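Possible adhesin (Caldicellulosiruptor kronotskyensis, PDB 4WA0) is a tapirin whose C-terminal beta-helix domain, the part described here, binds magnesium, and which probably mediates attachment of this extremely thermophilic bacterium to cellulose. Local coordinates at residues Asn21-Gly29 with Pro329-Tyr337. Numbering follows the deposited sequence.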
loop_
_atom_site.group_PDB
_atom_site.type_symbol
_atom_site.label_atom_id
_atom_site.label_comp_id
_atom_site.label_asym_id
_atom_site.label_seq_id
_atom_site.Cartn_x
_atom_site.Cartn_y
_atom_site.Cartn_z
ATOM N N ASN A 21 8.693 1.359 7.742
ATOM C CA ASN A 21 10.078 1.104 7.966
ATOM C C ASN A 21 10.675 0.408 6.740
ATOM O O ASN A 21 9.949 -0.030 5.840
ATOM C CB ASN A 21 10.272 0.220 9.208
ATOM C CG ASN A 21 9.545 -1.118 9.154
ATOM O OD1 ASN A 21 8.401 -1.205 8.743
ATOM N ND2 ASN A 21 10.170 -2.148 9.693
ATOM N N LYS A 22 12.020 0.376 6.660
ATOM C CA LYS A 22 12.685 -0.446 5.619
ATOM C C LYS A 22 12.556 -1.943 5.831
ATOM O O LYS A 22 12.377 -2.462 6.961
ATOM C CB LYS A 22 14.154 -0.085 5.630
ATOM C CG LYS A 22 14.336 1.386 5.163
ATOM C CD LYS A 22 15.738 1.839 5.337
ATOM C CE LYS A 22 15.947 3.326 5.209
ATOM N NZ LYS A 22 15.800 3.898 3.875
ATOM N N ASN A 23 12.549 -2.685 4.758
ATOM C CA ASN A 23 12.491 -4.185 4.836
ATOM C C ASN A 23 11.229 -4.674 5.560
ATOM O O ASN A 23 11.263 -5.507 6.436
ATOM C CB ASN A 23 13.754 -4.678 5.480
ATOM C CG ASN A 23 15.007 -4.486 4.572
ATOM O OD1 ASN A 23 14.944 -4.313 3.328
ATOM N ND2 ASN A 23 16.140 -4.511 5.188
ATOM N N LEU A 24 10.116 -4.068 5.224
ATOM C CA LEU A 24 8.819 -4.443 5.750
ATOM C C LEU A 24 8.244 -5.508 4.847
ATOM O O LEU A 24 8.110 -5.268 3.628
ATOM C CB LEU A 24 7.890 -3.210 5.782
ATOM C CG LEU A 24 6.402 -3.458 6.136
ATOM C CD1 LEU A 24 6.250 -4.012 7.547
ATOM C CD2 LEU A 24 5.503 -2.239 6.047
ATOM N N THR A 25 7.836 -6.656 5.433
ATOM C CA THR A 25 7.190 -7.730 4.717
ATOM C C THR A 25 5.785 -7.896 5.278
ATOM O O THR A 25 5.605 -7.978 6.524
ATOM C CB THR A 25 7.939 -9.070 4.853
ATOM O OG1 THR A 25 9.302 -8.942 4.472
ATOM C CG2 THR A 25 7.263 -10.166 4.049
ATOM N N VAL A 26 4.788 -7.830 4.415
ATOM C CA VAL A 26 3.375 -7.936 4.878
ATOM C C VAL A 26 2.690 -8.995 4.041
ATOM O O VAL A 26 2.687 -8.920 2.796
ATOM C CB VAL A 26 2.574 -6.642 4.756
ATOM C CG1 VAL A 26 1.138 -6.842 5.297
ATOM C CG2 VAL A 26 3.207 -5.477 5.481
ATOM N N GLU A 27 2.068 -9.954 4.745
ATOM C CA GLU A 27 1.349 -11.036 4.115
ATOM C C GLU A 27 -0.059 -11.021 4.578
ATOM O O GLU A 27 -0.301 -11.196 5.808
ATOM C CB GLU A 27 2.044 -12.373 4.494
ATOM C CG GLU A 27 1.305 -13.647 4.115
ATOM C CD GLU A 27 1.306 -13.982 2.650
ATOM O OE1 GLU A 27 1.984 -13.352 1.853
ATOM O OE2 GLU A 27 0.609 -14.933 2.275
ATOM N N ASN A 28 -0.989 -10.906 3.623
ATOM C CA ASN A 28 -2.403 -10.863 3.845
ATOM C C ASN A 28 -2.927 -9.598 4.511
ATOM O O ASN A 28 -2.182 -8.714 4.914
ATOM C CB ASN A 28 -2.898 -12.119 4.592
ATOM C CG ASN A 28 -2.761 -13.381 3.726
ATOM O OD1 ASN A 28 -2.894 -13.324 2.494
ATOM N ND2 ASN A 28 -2.436 -14.487 4.344
ATOM N N GLY A 29 -4.248 -9.494 4.570
ATOM C CA GLY A 29 -4.895 -8.258 4.960
ATOM C C GLY A 29 -4.778 -7.128 3.966
ATOM O O GLY A 29 -4.313 -7.316 2.873
ATOM N N PRO A 329 18.499 0.420 10.977
ATOM C CA PRO A 329 17.311 0.780 10.223
ATOM C C PRO A 329 16.850 -0.337 9.304
ATOM O O PRO A 329 15.709 -0.308 8.881
ATOM C CB PRO A 329 17.749 2.014 9.385
ATOM C CG PRO A 329 19.201 2.262 9.686
ATOM C CD PRO A 329 19.701 1.044 10.384
ATOM N N TYR A 330 17.723 -1.305 8.989
ATOM C CA TYR A 330 17.390 -2.397 8.104
ATOM C C TYR A 330 16.915 -3.674 8.809
ATOM O O TYR A 330 16.736 -4.693 8.150
ATOM C CB TYR A 330 18.590 -2.702 7.148
ATOM C CG TYR A 330 18.959 -1.499 6.333
ATOM C CD1 TYR A 330 18.185 -1.148 5.208
ATOM C CD2 TYR A 330 19.945 -0.616 6.760
ATOM C CE1 TYR A 330 18.451 0.036 4.489
ATOM C CE2 TYR A 330 20.228 0.572 6.058
ATOM C CZ TYR A 330 19.476 0.875 4.909
ATOM O OH TYR A 330 19.631 2.084 4.253
ATOM N N ALA A 331 16.706 -3.632 10.135
ATOM C CA ALA A 331 16.383 -4.841 10.905
ATOM C C ALA A 331 15.214 -5.625 10.253
ATOM O O ALA A 331 15.211 -6.861 10.110
ATOM C CB ALA A 331 16.077 -4.449 12.358
ATOM N N GLY A 332 14.200 -4.855 9.862
ATOM C CA GLY A 332 13.024 -5.406 9.191
ATOM C C GLY A 332 11.892 -5.863 10.117
ATOM O O GLY A 332 12.109 -6.072 11.325
ATOM N N LEU A 333 10.700 -5.969 9.548
ATOM C CA LEU A 333 9.527 -6.438 10.248
ATOM C C LEU A 333 8.823 -7.336 9.255
ATOM O O LEU A 333 8.573 -6.896 8.114
ATOM C CB LEU A 333 8.550 -5.321 10.610
ATOM C CG LEU A 333 7.186 -5.769 11.241
ATOM C CD1 LEU A 333 7.418 -6.418 12.599
ATOM C CD2 LEU A 333 6.249 -4.568 11.430
ATOM N N THR A 334 8.434 -8.527 9.685
ATOM C CA THR A 334 7.542 -9.384 8.951
ATOM C C THR A 334 6.236 -9.419 9.705
ATOM O O THR A 334 6.240 -9.704 10.919
ATOM C CB THR A 334 8.129 -10.801 8.866
ATOM O OG1 THR A 334 9.256 -10.768 7.984
ATOM C CG2 THR A 334 7.170 -11.766 8.378
ATOM N N LEU A 335 5.161 -9.078 9.021
ATOM C CA LEU A 335 3.805 -9.037 9.565
ATOM C C LEU A 335 2.869 -9.933 8.744
ATOM O O LEU A 335 2.564 -9.646 7.573
ATOM C CB LEU A 335 3.294 -7.607 9.663
ATOM C CG LEU A 335 1.820 -7.353 10.041
ATOM C CD1 LEU A 335 1.509 -7.948 11.423
ATOM C CD2 LEU A 335 1.515 -5.853 9.977
ATOM N N LYS A 336 2.417 -11.012 9.379
ATOM C CA LYS A 336 1.423 -11.869 8.780
ATOM C C LYS A 336 0.108 -11.471 9.402
ATOM O O LYS A 336 -0.126 -11.667 10.599
ATOM C CB LYS A 336 1.676 -13.331 9.088
ATOM C CG LYS A 336 0.588 -14.236 8.528
ATOM C CD LYS A 336 0.927 -14.779 7.177
ATOM C CE LYS A 336 0.741 -16.279 7.073
ATOM N NZ LYS A 336 -0.670 -16.723 7.083
ATOM N N TYR A 337 -0.768 -10.957 8.577
ATOM C CA TYR A 337 -2.079 -10.533 9.079
ATOM C C TYR A 337 -2.893 -11.656 9.714
ATOM O O TYR A 337 -2.995 -12.749 9.140
ATOM C CB TYR A 337 -2.899 -9.909 7.959
ATOM C CG TYR A 337 -4.332 -9.620 8.395
ATOM C CD1 TYR A 337 -4.604 -8.587 9.263
ATOM C CD2 TYR A 337 -5.390 -10.362 7.929
ATOM C CE1 TYR A 337 -5.903 -8.329 9.660
ATOM C CE2 TYR A 337 -6.686 -10.106 8.335
ATOM C CZ TYR A 337 -6.943 -9.077 9.243
ATOM O OH TYR A 337 -8.269 -8.770 9.642
HETATM O O HOH W 1 13.463 -2.026 9.326
HETATM O O HOH W 2 13.618 1.437 8.833
HETATM O O HOH W 3 10.863 -8.455 6.581
#
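Asn23 O is gripped twice: Leu333 N donates to it at 3.2 Å, tilted 33° from the carbonyl plane, and a water that also meets the hydroxyls of Thr25 and Thr334 donates at 3.0 Å; Arg67 NH2 bonds Thr25 OG1 too. Beyond it the backbones join as parallel strands, with Thr25 and Leu335 each bonding through both N and O; Thr25 N to Leu333 O, 2.8 Å, is nearly straight. At the turn, Asn23 suits its place because its amide can donate twice: ND2 reaches Tyr330 O (3.0 Å), with that oxygen in the amide plane, and also bonds Arg65 O. Gly332 fits beside it, its backbone angles and the nearby Asn23 O disfavouring a CB. The long aliphatic chain of Lys22 lays CD 3.4 Å from Tyr330 CE1, while its ammonium and the tyrosine hydroxyl both engage Asp61. Leu24 and Leu333, branched and apolar, suit a buried face; matching first torsions, CG anti to N, send them side by side (Leu24 CD1 to Leu333 CD2, 3.9 Å). Gly29, its positive phi favouring glycine, sets CA over the Tyr337 ring (CH-pi), where a CB would clash. Leu24, Val26 and Leu335 face the beta-helix interior, against strand 10-14; strands 44-47 and 308-311 flank the pair, continuing the parallel sheet.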